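Local coordinates for prolyl 4-hydroxylase alpha subunit Fe(2+) 2OG dioxygenase domain-containing protein (Burkholderia ambifaria, PDB 3W20), which probably acts as a 2-oxoglutarate-dependent dioxygenase on N-substituted L-amino acids, and carries a zinc ion in its metal site here, at residues 21-26 against 38-42; 103-108 against 134-138; 174-180 against 259-265; 181-186 against 232-236; 192-198 against 225-231. All blocks are in the same frame, centred on the assembly; numbering follows the deposited sequence. Where two conformers were deposited one is given.

Contact 1. Residues 21-26 against 38-42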
# COMPACT_ATOMS: atom_id res chain seq x y z
N MSE A 21 -15.33 27.18 -22.82
CA MSE A 21 -15.44 27.08 -21.35
C MSE A 21 -14.11 26.86 -20.76
O MSE A 21 -13.22 26.27 -21.41
CB MSE A 21 -16.20 25.83 -20.81
CG MSE A 21 -17.23 25.44 -21.82
SE MSE A 21 -18.24 23.98 -20.98
CE MSE A 21 -18.92 24.84 -19.39
N THR A 22 -13.96 27.24 -19.50
CA THR A 22 -12.75 26.83 -18.77
C THR A 22 -12.90 25.39 -18.35
O THR A 22 -14.03 24.84 -18.32
CB THR A 22 -12.53 27.63 -17.48
OG1 THR A 22 -13.67 27.50 -16.60
CG2 THR A 22 -12.34 29.11 -17.79
N ILE A 23 -11.77 24.74 -18.03
CA ILE A 23 -11.84 23.41 -17.38
C ILE A 23 -12.71 23.44 -16.10
O ILE A 23 -13.53 22.54 -15.90
CB ILE A 23 -10.40 22.91 -16.98
CG1 ILE A 23 -9.54 22.91 -18.24
CG2 ILE A 23 -10.48 21.56 -16.22
CD1 ILE A 23 -9.41 21.59 -18.94
N ALA A 24 -12.52 24.44 -15.22
CA ALA A 24 -13.29 24.46 -13.96
C ALA A 24 -14.77 24.60 -14.28
O ALA A 24 -15.58 23.97 -13.57
CB ALA A 24 -12.87 25.60 -13.03
N ALA A 25 -15.14 25.36 -15.35
CA ALA A 25 -16.54 25.48 -15.61
C ALA A 25 -17.16 24.16 -16.12
O ALA A 25 -18.28 23.83 -15.75
CB ALA A 25 -16.86 26.68 -16.54
N ALA A 26 -16.45 23.46 -16.99
CA ALA A 26 -16.90 22.18 -17.55
C ALA A 26 -17.06 21.15 -16.40
O ALA A 26 -18.11 20.50 -16.28
CB ALA A 26 -15.90 21.65 -18.54
N ILE A 38 -18.67 16.07 -21.64
CA ILE A 38 -18.13 17.32 -22.25
C ILE A 38 -16.84 16.94 -22.95
O ILE A 38 -15.91 16.29 -22.37
CB ILE A 38 -17.88 18.40 -21.22
CG1 ILE A 38 -19.20 18.73 -20.49
CG2 ILE A 38 -17.43 19.73 -21.92
CD1 ILE A 38 -19.05 19.88 -19.45
N VAL A 39 -16.75 17.37 -24.21
CA VAL A 39 -15.52 17.15 -24.97
C VAL A 39 -14.86 18.48 -25.32
O VAL A 39 -15.52 19.36 -25.89
CB VAL A 39 -15.78 16.36 -26.26
CG1 VAL A 39 -14.43 16.20 -26.99
CG2 VAL A 39 -16.33 14.96 -25.92
N MSE A 40 -13.59 18.68 -24.96
CA MSE A 40 -12.94 19.99 -25.06
C MSE A 40 -11.65 19.91 -25.88
O MSE A 40 -10.90 18.97 -25.80
CB MSE A 40 -12.51 20.45 -23.62
CG MSE A 40 -13.69 20.33 -22.64
SE MSE A 40 -13.10 21.05 -20.88
CE MSE A 40 -12.79 22.89 -21.43
N ASP A 41 -11.40 20.93 -26.71
CA ASP A 41 -10.21 20.99 -27.55
C ASP A 41 -9.11 21.66 -26.76
O ASP A 41 -9.05 22.86 -26.63
CB ASP A 41 -10.51 21.81 -28.81
CG ASP A 41 -11.48 21.15 -29.73
OD1 ASP A 41 -12.03 20.07 -29.42
OD2 ASP A 41 -11.72 21.70 -30.82
N ILE A 42 -8.23 20.84 -26.20
CA ILE A 42 -7.23 21.32 -25.26
C ILE A 42 -5.89 21.52 -25.95
O ILE A 42 -5.27 22.58 -25.79
CB ILE A 42 -7.02 20.30 -24.11
CG1 ILE A 42 -8.35 20.10 -23.33
CG2 ILE A 42 -5.89 20.76 -23.20
CD1 ILE A 42 -8.96 21.43 -22.88
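Met40, deposited as selenomethionine, reaches from strand 37-41 across the first turn of helix 23-31 and lays its selenium against a small side chain there: SE is 3.7 Å from Ala26 CB. The chain runs straight as far as SE and then bends (chi3 64°), which carries the methyl group back to the residues just before the helix, with CE 3.4 Å from Met21 O. Ile38, two residues earlier and so on the same face of the strand, covers Ala26 from another direction, its CD1 3.7 Å from Ala26 CB. Ala26 CB thus touches both the selenium of Met40 and the end of Ile38. The helix follows directly on strand 17-22, which, like strand 37-41, pairs with strand 4-10 at one end of the main sheet of this double-stranded beta-helix protein. Thr22 is the N-cap of helix 23-31: OG1 accepts from Ala25 N at 2.9 Å, holding the first turn while the next side chain faces the sheet. That side chain, Ile23, meets Ile42 at about a right angle, CD1 to CD1 4.0 Å. No hydrogen bond crosses between 21-26 and 38-42; Leu115 and Ala119 of helix 111-120 add apolar surface beside Ile23.

Contact 2. Residues 103-108 against 134-138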
# COMPACT_ATOMS: atom_id res chain seq x y z
N VAL A 103 5.56 6.67 -7.98
CA VAL A 103 5.35 7.28 -9.28
C VAL A 103 4.64 8.65 -9.21
O VAL A 103 4.76 9.46 -10.16
CB VAL A 103 4.59 6.37 -10.26
CG1 VAL A 103 5.09 4.93 -10.28
CG2 VAL A 103 3.13 6.35 -9.92
N ASN A 104 3.96 8.95 -8.12
CA ASN A 104 3.16 10.20 -8.06
C ASN A 104 4.04 11.47 -8.02
O ASN A 104 3.58 12.49 -8.47
CB ASN A 104 2.25 10.25 -6.85
CG ASN A 104 0.92 9.53 -7.09
OD1 ASN A 104 0.63 9.09 -8.19
ND2 ASN A 104 0.14 9.45 -6.08
N ASP A 105 5.29 11.35 -7.55
CA ASP A 105 6.18 12.50 -7.49
C ASP A 105 6.43 13.07 -8.88
O ASP A 105 6.34 14.30 -9.10
CB ASP A 105 7.48 12.15 -6.75
CG ASP A 105 7.29 12.15 -5.21
OD1 ASP A 105 6.29 12.68 -4.69
OD2 ASP A 105 8.17 11.61 -4.50
N GLY A 106 6.69 12.16 -9.82
CA GLY A 106 6.65 12.50 -11.24
C GLY A 106 5.28 12.87 -11.80
O GLY A 106 5.12 13.92 -12.51
N LEU A 107 4.23 12.05 -11.49
CA LEU A 107 2.91 12.40 -12.12
C LEU A 107 2.38 13.76 -11.72
O LEU A 107 1.75 14.44 -12.51
CB LEU A 107 1.84 11.32 -11.76
CG LEU A 107 2.12 9.96 -12.37
CD1 LEU A 107 1.17 8.89 -11.77
CD2 LEU A 107 2.03 9.96 -13.91
N ARG A 108 2.63 14.19 -10.50
CA ARG A 108 2.09 15.44 -10.08
C ARG A 108 2.69 16.60 -10.85
O ARG A 108 2.08 17.63 -10.86
CB ARG A 108 2.29 15.67 -8.58
CG ARG A 108 3.70 16.14 -8.23
CD ARG A 108 3.73 16.69 -6.81
NE ARG A 108 2.82 15.90 -5.99
CZ ARG A 108 3.07 14.67 -5.51
NH1 ARG A 108 4.26 14.11 -5.70
NH2 ARG A 108 2.14 14.01 -4.84
N GLU A 134 -1.28 8.23 -0.71
CA GLU A 134 -1.96 8.68 -1.93
C GLU A 134 -2.33 7.46 -2.76
O GLU A 134 -1.59 6.48 -2.85
CB GLU A 134 -1.03 9.56 -2.76
CG GLU A 134 -0.66 10.85 -1.99
CD GLU A 134 0.28 11.73 -2.81
OE1 GLU A 134 0.94 11.27 -3.74
OE2 GLU A 134 0.31 12.93 -2.49
N PHE A 135 -3.49 7.59 -3.39
CA PHE A 135 -3.84 6.78 -4.55
C PHE A 135 -2.95 7.18 -5.73
O PHE A 135 -2.39 8.32 -5.79
CB PHE A 135 -5.28 7.09 -4.90
CG PHE A 135 -6.31 6.40 -3.97
CD1 PHE A 135 -7.09 5.34 -4.42
CD2 PHE A 135 -6.50 6.86 -2.69
CE1 PHE A 135 -8.02 4.72 -3.55
CE2 PHE A 135 -7.42 6.25 -1.83
CZ PHE A 135 -8.19 5.20 -2.26
N LEU A 136 -2.82 6.24 -6.66
CA LEU A 136 -2.15 6.53 -7.91
C LEU A 136 -2.85 7.74 -8.57
O LEU A 136 -4.10 7.81 -8.58
CB LEU A 136 -2.26 5.29 -8.85
CG LEU A 136 -1.80 5.55 -10.27
CD1 LEU A 136 -0.28 5.73 -10.14
CD2 LEU A 136 -2.06 4.38 -11.19
N LEU A 137 -2.08 8.66 -9.21
CA LEU A 137 -2.76 9.87 -9.77
C LEU A 137 -3.41 9.71 -11.14
O LEU A 137 -4.46 10.32 -11.42
CB LEU A 137 -1.78 11.08 -9.85
CG LEU A 137 -1.74 11.90 -8.59
CD1 LEU A 137 -0.45 12.80 -8.56
CD2 LEU A 137 -3.00 12.85 -8.57
N ALA A 138 -2.78 8.95 -12.01
CA ALA A 138 -3.19 8.99 -13.46
C ALA A 138 -2.38 7.92 -14.16
O ALA A 138 -1.38 7.46 -13.61
CB ALA A 138 -3.00 10.37 -14.10
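Asn104 spends both ends of its amide on the loop 134-138. Its ND2 donates to Phe135 O at 2.8 Å and to Glu134 OE1 at 3.1 Å, each acceptor lying close to the amide plane, while OD1 accepts from Leu137 N at 2.9 Å. Three bonds therefore fix the rotation of this buried group and satisfy one carbonyl and one N-H of a segment without regular structure. Glu134 OE1 is approached on its anti side, 34° out of the carboxylate plane. Next outward comes Arg108, whose chain bends at chi3 (35°) and whose NH2 forms a salt bridge with Glu134 OE2 at 3.2 Å and a weak hydrogen bond with OE1. Its NH1 meets Asp105 OD1 at 2.7 Å, so the guanidinium links two acids and probably eases their mutual repulsion. Beside the polar set, Val103 CG2 presses on Leu136 CD1 at a tight 3.5 Å, and Leu107 CD1 touches the same methyl. Leu137 crosses the Asn104 amide at a slant, its CG 3.7 Å from Asn104 OD1, and also packs on Met271 of strand 268-272, and the ring of Phe135 meets Phe97 edge to face. Here the end of helix 87-107 grips the loop entering strand 139-143, the strand of the double-stranded beta-helix that bears the 2-oxoglutarate-binding residues Arg141 and Tyr143.

Contact 3. Residues 174-180 against 259-265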
# COMPACT_ATOMS: atom_id res chain seq x y z
N PHE A 174 -19.83 8.30 -5.09
CA PHE A 174 -19.95 9.71 -5.44
C PHE A 174 -20.72 9.77 -6.73
O PHE A 174 -20.22 9.30 -7.79
CB PHE A 174 -18.54 10.29 -5.65
CG PHE A 174 -17.77 10.43 -4.32
CD1 PHE A 174 -17.70 11.67 -3.68
CD2 PHE A 174 -17.25 9.32 -3.67
CE1 PHE A 174 -17.00 11.82 -2.46
CE2 PHE A 174 -16.65 9.44 -2.40
CZ PHE A 174 -16.52 10.71 -1.81
N PRO A 175 -21.99 10.25 -6.70
CA PRO A 175 -22.77 10.08 -7.95
C PRO A 175 -22.27 10.88 -9.13
O PRO A 175 -22.53 10.55 -10.28
CB PRO A 175 -24.20 10.59 -7.54
CG PRO A 175 -23.98 11.33 -6.26
CD PRO A 175 -22.77 10.83 -5.57
N ARG A 176 -21.47 11.93 -8.88
CA ARG A 176 -20.91 12.68 -9.95
C ARG A 176 -19.43 12.35 -10.22
O ARG A 176 -18.68 13.21 -10.69
CB ARG A 176 -21.10 14.21 -9.79
CG ARG A 176 -22.57 14.61 -9.50
CD ARG A 176 -23.55 14.07 -10.58
NE ARG A 176 -24.85 13.84 -9.92
CZ ARG A 176 -25.75 12.96 -10.34
NH1 ARG A 176 -26.87 12.83 -9.66
NH2 ARG A 176 -25.62 12.26 -11.46
N GLN A 177 -18.97 11.14 -9.84
CA GLN A 177 -17.55 10.80 -10.11
C GLN A 177 -17.31 11.04 -11.61
O GLN A 177 -18.13 10.60 -12.44
CB GLN A 177 -17.32 9.33 -9.79
CG GLN A 177 -15.87 8.84 -10.16
CD GLN A 177 -15.59 7.43 -9.66
OE1 GLN A 177 -15.95 7.09 -8.54
NE2 GLN A 177 -14.79 6.68 -10.44
N LEU A 178 -16.16 11.68 -11.96
CA LEU A 178 -15.91 11.95 -13.39
C LEU A 178 -14.77 11.13 -13.86
O LEU A 178 -13.80 10.97 -13.10
CB LEU A 178 -15.58 13.43 -13.60
CG LEU A 178 -16.66 14.32 -13.00
CD1 LEU A 178 -16.20 15.76 -13.24
CD2 LEU A 178 -18.09 14.03 -13.58
N GLY A 179 -14.81 10.69 -15.13
CA GLY A 179 -13.59 10.21 -15.80
C GLY A 179 -13.12 11.38 -16.68
O GLY A 179 -13.95 12.17 -17.17
N GLY A 180 -11.80 11.51 -16.87
CA GLY A 180 -11.27 12.58 -17.74
C GLY A 180 -10.15 11.90 -18.53
O GLY A 180 -9.20 11.34 -17.89
N GLY A 259 -5.32 9.29 -18.75
CA GLY A 259 -6.58 9.65 -18.00
C GLY A 259 -6.50 9.57 -16.47
O GLY A 259 -5.57 9.03 -15.87
N LEU A 260 -7.53 10.09 -15.82
CA LEU A 260 -7.69 9.87 -14.40
C LEU A 260 -9.19 9.98 -14.09
O LEU A 260 -10.00 10.09 -15.02
CB LEU A 260 -6.91 10.94 -13.65
CG LEU A 260 -7.06 12.40 -14.02
CD1 LEU A 260 -8.37 13.08 -13.56
CD2 LEU A 260 -5.84 13.18 -13.45
N PHE A 261 -9.51 9.90 -12.80
CA PHE A 261 -10.87 10.14 -12.34
C PHE A 261 -10.83 11.22 -11.26
O PHE A 261 -9.81 11.46 -10.55
CB PHE A 261 -11.41 8.82 -11.72
CG PHE A 261 -11.59 7.76 -12.75
CD1 PHE A 261 -12.82 7.65 -13.46
CD2 PHE A 261 -10.55 6.84 -13.01
CE1 PHE A 261 -13.02 6.67 -14.44
CE2 PHE A 261 -10.75 5.84 -14.00
CZ PHE A 261 -11.93 5.79 -14.74
N LEU A 262 -11.99 11.85 -11.08
CA LEU A 262 -12.15 12.90 -10.09
C LEU A 262 -13.36 12.63 -9.20
O LEU A 262 -14.37 12.23 -9.69
CB LEU A 262 -12.43 14.20 -10.84
CG LEU A 262 -11.27 14.80 -11.64
CD1 LEU A 262 -11.89 15.76 -12.67
CD2 LEU A 262 -10.29 15.55 -10.74
N ILE A 263 -13.24 12.85 -7.90
CA ILE A 263 -14.40 12.96 -7.04
C ILE A 263 -14.35 14.26 -6.23
O ILE A 263 -13.29 14.76 -5.90
CB ILE A 263 -14.56 11.76 -6.05
CG1 ILE A 263 -13.23 11.48 -5.30
CG2 ILE A 263 -14.96 10.57 -6.89
CD1 ILE A 263 -13.41 10.36 -4.25
N HIS A 264 -15.51 14.81 -5.95
CA HIS A 264 -15.54 16.07 -5.21
C HIS A 264 -15.80 15.77 -3.76
O HIS A 264 -16.93 15.50 -3.36
CB HIS A 264 -16.62 16.96 -5.79
CG HIS A 264 -16.52 18.41 -5.33
ND1 HIS A 264 -17.32 19.38 -5.84
CD2 HIS A 264 -15.65 19.03 -4.43
CE1 HIS A 264 -16.97 20.59 -5.26
NE2 HIS A 264 -15.96 20.37 -4.42
N THR A 265 -14.75 15.80 -2.95
CA THR A 265 -14.92 15.49 -1.52
C THR A 265 -15.10 16.74 -0.68
O THR A 265 -14.94 17.86 -1.19
CB THR A 265 -13.74 14.69 -0.97
OG1 THR A 265 -12.63 15.56 -0.76
CG2 THR A 265 -13.35 13.59 -1.98
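A chi1 of 50° sets Ile263 CG1 between the backbone N and the carbonyl carbon, and the extended branch beyond it delivers CD1 over one face of the Phe174 ring. This CH-pi contact measures 3.9 Å from CD1 to the ring centroid, 15° off the normal. The other branch, Ile263 CG2, touches both Phe174 CB and Gln177 CG, each at 3.8 Å, while the carbonyl O of His264 comes to the ring edge, 3.8 Å from Phe174 CE1. Gln177 sends CG away from its own backbone N (chi1 175°) and continues extended, so that NE2 stands 3.7 Å from Phe261 CD1 with the amide nearly perpendicular to the ring; its OE1 accepts from Val159 N. A type I turn, closed by Gln177 N to Phe174 O at 3.0 Å, leads into the strand. From there the pairing is antiparallel and regular: Leu178 and Leu262 exchange two bonds, Leu178 N to Leu262 O at 2.9 Å and its return, and Gly180 and Leu260 do the same. These are central strands of the double-stranded beta-helix typical of 2-oxoglutarate oxygenases. On one face, Leu178 and Leu262 pack on Ile27 of helix 23-31, and Leu260 on Phe112 and Phe116 of helix 111-120. On the other lies the metal site. Between the hydrogen-bonded pairs, Gly179 faces Phe261, whose CD1 rests 3.6 Å from Gly179 CA. The Phe261 side chain comes within about 4 Å of the zinc ion and touches Asp157, one of the zinc ligands.

Contact 4. Residues 181-186 against 232-236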
# COMPACT_ATOMS: atom_id res chain seq x y z
N PHE A 181 -10.22 11.90 -19.88
CA PHE A 181 -9.03 11.37 -20.59
C PHE A 181 -8.77 12.21 -21.82
O PHE A 181 -9.72 12.71 -22.50
CB PHE A 181 -9.24 9.88 -20.97
CG PHE A 181 -10.41 9.61 -21.94
CD1 PHE A 181 -10.22 9.59 -23.32
CD2 PHE A 181 -11.73 9.39 -21.43
CE1 PHE A 181 -11.29 9.34 -24.20
CE2 PHE A 181 -12.78 9.15 -22.30
CZ PHE A 181 -12.61 9.12 -23.71
N LEU A 182 -7.48 12.47 -22.02
CA LEU A 182 -7.00 13.28 -23.15
C LEU A 182 -6.55 12.27 -24.22
O LEU A 182 -5.80 11.35 -23.91
CB LEU A 182 -5.80 14.10 -22.69
CG LEU A 182 -5.08 14.83 -23.86
CD1 LEU A 182 -5.95 15.87 -24.58
CD2 LEU A 182 -3.88 15.53 -23.21
N THR A 183 -7.07 12.42 -25.44
CA THR A 183 -6.68 11.48 -26.53
C THR A 183 -5.41 12.07 -27.16
O THR A 183 -5.32 13.29 -27.42
CB THR A 183 -7.85 11.27 -27.53
OG1 THR A 183 -8.95 10.66 -26.82
CG2 THR A 183 -7.43 10.22 -28.61
N ILE A 184 -4.45 11.19 -27.33
CA ILE A 184 -3.12 11.55 -27.89
C ILE A 184 -2.95 11.01 -29.32
O ILE A 184 -2.54 11.78 -30.21
CB ILE A 184 -2.00 11.02 -26.97
CG1 ILE A 184 -2.04 11.73 -25.59
CG2 ILE A 184 -0.62 11.29 -27.58
CD1 ILE A 184 -1.83 13.23 -25.60
N GLN A 185 -3.26 9.72 -29.52
CA GLN A 185 -3.26 9.05 -30.84
C GLN A 185 -4.56 8.30 -31.08
O GLN A 185 -4.94 7.45 -30.27
CB GLN A 185 -2.07 8.05 -30.89
CG GLN A 185 -1.99 7.20 -32.15
CD GLN A 185 -0.72 6.36 -32.24
OE1 GLN A 185 -0.05 6.10 -31.25
NE2 GLN A 185 -0.39 5.96 -33.44
N GLY A 186 -5.21 8.56 -32.22
CA GLY A 186 -6.52 7.92 -32.47
C GLY A 186 -6.30 6.69 -33.32
O GLY A 186 -5.30 6.64 -34.05
N PRO A 232 -13.76 11.02 -29.65
CA PRO A 232 -12.82 12.08 -29.28
C PRO A 232 -11.56 11.96 -30.21
O PRO A 232 -11.12 10.83 -30.52
CB PRO A 232 -12.47 11.76 -27.81
CG PRO A 232 -13.48 10.79 -27.35
CD PRO A 232 -13.97 10.03 -28.58
N GLN A 233 -11.04 13.09 -30.60
CA GLN A 233 -9.91 13.17 -31.54
C GLN A 233 -8.65 13.51 -30.79
O GLN A 233 -8.68 14.12 -29.71
CB GLN A 233 -10.18 14.25 -32.59
CG GLN A 233 -11.49 13.97 -33.38
CD GLN A 233 -11.38 12.66 -34.12
OE1 GLN A 233 -12.12 11.67 -33.90
NE2 GLN A 233 -10.38 12.59 -34.97
N PRO A 234 -7.48 13.16 -31.38
CA PRO A 234 -6.25 13.76 -30.80
C PRO A 234 -6.34 15.24 -30.38
O PRO A 234 -6.79 16.11 -31.15
CB PRO A 234 -5.17 13.53 -31.91
CG PRO A 234 -5.69 12.29 -32.57
CD PRO A 234 -7.20 12.38 -32.60
N GLY A 235 -6.00 15.51 -29.10
CA GLY A 235 -5.93 16.86 -28.56
C GLY A 235 -7.21 17.15 -27.76
O GLY A 235 -7.28 18.14 -27.03
N GLN A 236 -8.21 16.29 -27.90
CA GLN A 236 -9.50 16.48 -27.15
C GLN A 236 -9.48 15.81 -25.77
O GLN A 236 -9.01 14.70 -25.63
CB GLN A 236 -10.76 16.09 -27.97
CG GLN A 236 -10.94 16.90 -29.26
CD GLN A 236 -12.25 16.52 -29.98
OE1 GLN A 236 -12.58 15.35 -30.13
NE2 GLN A 236 -13.00 17.53 -30.37
O HOH W 1 -10.40 12.45 -25.11
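Phe181 O and Gln236 O, two carbonyl oxygens 3.8 Å apart, are bridged by a single water. It donates to both, at 2.7 Å from Phe181 O and the same from Gln236 O, and accepts from Thr183 OG1 at 2.9 Å, which in turn settles the direction of the threonine hydroxyl. Gln236 O also accepts directly from Thr183 N at 3.0 Å. The second backbone bond, Gly235 N to Thr183 O at 2.9 Å, comes from within a type II turn, Gln233 to Gln236, where Gly235 takes a positive phi (100°). Gln236 OE1 braces this turn by accepting from Gln233 N, while its NE2 bonds to Asp41. Thr183 OG1 lies against Pro232 CB, the two side chains crossing at about a right angle, and Pro234 CB lies 3.6 Å from Ile184 O. Chi1 of 62° lifts the ring of Phe181 to Pro232 CG, 4.1 Å from CE1, and the same side chain lies beside Arg255 and Arg141, two residues of the 2-oxoglutarate site. The turn opens strand 236-241 alongside strand 178-185, whose other neighbour, strand 255-265, meets a classic beta bulge: Ile184 and Gln185 both face Arg256. Trp51 of helix 48-52 covers Leu182 and Ile184.

Contact 5. Residues 192-198 against 225-231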
# COMPACT_ATOMS: atom_id res chain seq x y z
N GLY A 192 -14.13 5.09 -30.78
CA GLY A 192 -14.45 6.10 -29.78
C GLY A 192 -15.12 5.42 -28.61
O GLY A 192 -14.75 4.34 -28.26
N MSE A 193 -16.10 6.10 -28.01
CA MSE A 193 -16.72 5.67 -26.73
C MSE A 193 -18.21 5.72 -26.87
O MSE A 193 -18.75 6.72 -27.40
CB MSE A 193 -16.26 6.61 -25.59
CG MSE A 193 -16.80 6.04 -24.29
SE MSE A 193 -16.09 7.32 -22.90
CE MSE A 193 -17.68 7.64 -21.97
N VAL A 194 -18.89 4.71 -26.37
CA VAL A 194 -20.34 4.76 -26.29
C VAL A 194 -20.67 4.88 -24.76
O VAL A 194 -20.05 4.23 -23.92
CB VAL A 194 -20.97 3.50 -26.86
CG1 VAL A 194 -22.45 3.58 -26.68
CG2 VAL A 194 -20.60 3.46 -28.35
N MSE A 195 -21.66 5.70 -24.43
CA MSE A 195 -22.05 5.91 -23.03
C MSE A 195 -23.58 5.75 -22.99
O MSE A 195 -24.32 6.45 -23.75
CB MSE A 195 -21.55 7.33 -22.57
CG MSE A 195 -22.15 7.49 -21.20
SE MSE A 195 -21.41 9.24 -20.52
CE MSE A 195 -22.31 10.55 -21.42
N TRP A 196 -24.09 4.79 -22.14
CA TRP A 196 -25.50 4.65 -22.00
C TRP A 196 -26.11 5.31 -20.76
O TRP A 196 -25.43 5.51 -19.74
CB TRP A 196 -25.83 3.18 -21.87
CG TRP A 196 -25.52 2.33 -23.12
CD1 TRP A 196 -26.40 1.94 -24.14
CD2 TRP A 196 -24.24 1.71 -23.47
NE1 TRP A 196 -25.76 1.14 -25.06
CE2 TRP A 196 -24.48 0.94 -24.72
CE3 TRP A 196 -23.02 1.61 -22.87
CZ2 TRP A 196 -23.46 0.23 -25.34
CZ3 TRP A 196 -21.99 0.90 -23.51
CH2 TRP A 196 -22.23 0.19 -24.70
N ASP A 197 -27.41 5.64 -20.87
CA ASP A 197 -28.20 6.13 -19.74
C ASP A 197 -28.64 4.99 -18.84
O ASP A 197 -29.84 4.56 -18.73
CB ASP A 197 -29.32 7.04 -20.29
CG ASP A 197 -30.27 7.48 -19.23
OD1 ASP A 197 -29.83 7.66 -18.08
OD2 ASP A 197 -31.48 7.57 -19.55
N ASN A 198 -27.62 4.38 -18.22
CA ASN A 198 -27.80 3.19 -17.39
C ASN A 198 -26.70 3.21 -16.33
O ASN A 198 -25.56 3.39 -16.67
CB ASN A 198 -27.69 1.91 -18.22
CG ASN A 198 -27.85 0.66 -17.39
OD1 ASN A 198 -26.95 0.27 -16.63
ND2 ASN A 198 -29.04 0.00 -17.52
N ALA A 225 -32.06 1.84 -23.26
CA ALA A 225 -31.32 3.01 -22.74
C ALA A 225 -30.83 3.93 -23.87
O ALA A 225 -30.19 3.47 -24.82
CB ALA A 225 -30.15 2.56 -21.88
N ALA A 226 -31.02 5.22 -23.67
CA ALA A 226 -30.48 6.23 -24.57
C ALA A 226 -28.94 6.12 -24.57
O ALA A 226 -28.32 5.85 -23.52
CB ALA A 226 -30.96 7.65 -24.22
N LYS A 227 -28.31 6.34 -25.73
CA LYS A 227 -26.86 6.33 -25.76
C LYS A 227 -26.28 7.57 -26.42
O LYS A 227 -26.92 8.15 -27.31
CB LYS A 227 -26.27 5.00 -26.33
CG LYS A 227 -26.30 4.92 -27.79
CD LYS A 227 -25.91 3.52 -28.27
CE LYS A 227 -26.28 3.53 -29.74
NZ LYS A 227 -25.92 2.21 -30.36
N ILE A 228 -25.09 7.98 -25.97
CA ILE A 228 -24.30 9.06 -26.56
C ILE A 228 -23.11 8.38 -27.15
O ILE A 228 -22.36 7.67 -26.44
CB ILE A 228 -23.84 9.99 -25.44
CG1 ILE A 228 -25.06 10.70 -24.87
CG2 ILE A 228 -22.84 10.99 -25.98
CD1 ILE A 228 -24.73 11.59 -23.69
N MSE A 229 -22.92 8.50 -28.48
CA MSE A 229 -21.66 8.05 -29.12
C MSE A 229 -20.67 9.19 -29.30
O MSE A 229 -20.99 10.23 -29.83
CB MSE A 229 -21.94 7.26 -30.43
CG MSE A 229 -22.61 5.92 -30.08
SE MSE A 229 -23.19 5.02 -31.74
CE MSE A 229 -21.51 5.26 -32.74
N LEU A 230 -19.44 9.01 -28.79
CA LEU A 230 -18.42 10.03 -28.82
C LEU A 230 -17.24 9.49 -29.64
O LEU A 230 -17.01 8.29 -29.61
CB LEU A 230 -17.90 10.20 -27.37
CG LEU A 230 -18.85 10.77 -26.32
CD1 LEU A 230 -18.14 10.90 -24.99
CD2 LEU A 230 -19.29 12.14 -26.81
N LYS A 231 -16.60 10.36 -30.43
CA LYS A 231 -15.39 9.97 -31.15
C LYS A 231 -14.35 11.04 -30.85
O LYS A 231 -14.10 11.95 -31.66
CB LYS A 231 -15.65 9.98 -32.69
CG LYS A 231 -16.71 9.02 -33.24
CD LYS A 231 -16.29 7.57 -33.21
CE LYS A 231 -17.14 6.76 -34.23
NZ LYS A 231 -16.83 5.31 -34.28
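Residues 193-196 and 227-230 run antiparallel, their axes 4.6 Å apart at closest approach and 164° between directions. Met193 and Leu230 form one hydrogen-bonded pair, Met193 N to Leu230 O at 2.9 Å and its return, and Met195 and Ile228 form the next. The pairing runs on past the strands to Asp197 N, which donates to Ala226 O at 2.8 Å; Asp197 is also the centre of an inverse gamma turn. At the other end Gly192 comes in close, CA 3.4 Å from Leu230 O. Strand 246-248 flanks 193-196 on its other edge, completing a three-stranded sheet that is probably the minor sheet of the double-stranded beta-helix, and it brings in the zinc ligand His246, on which Met193 packs. The buried face bears Met193, Met195, Ile228 and Leu230; Met195, like Met193 a selenomethionine, bends at chi3 (75°), which brings CE against Ile228 CD1 at a tight 3.5 Å. On the opposite face Lys227 lies alongside Trp196, its CB over the five-membered ring, 4.2 Å from the centroid. Val194 CG1 adds to this group at 3.8 Å from Lys227 CD. Lys231 turns its NZ to a salt bridge with Glu249.

Overall arrangement
Read from the N terminus, contact 1 closes an 11-residue excursion holding the rest of helix 23-31, so strand 17-22 and the helix start meet strand 37-41. Contact 2 follows in series, tying the end of helix 87-107 to the approach to strand 139-143. Contact 3 then spans 78 residues and encloses contact 4, which encloses contact 5; none cross. Contacts 3 and 4 share strand 178-185 in the main sheet, while contact 5 builds the smaller sheet and meets contact 4 through Phe181 and Met193. Contact 1 joins contact 4 where Ile42 N meets Gly235 O, and contact 2 reaches contact 3 where Ala138 touches Leu260. Contacts 2 and 5 lie farthest apart, about 30 Å between centres.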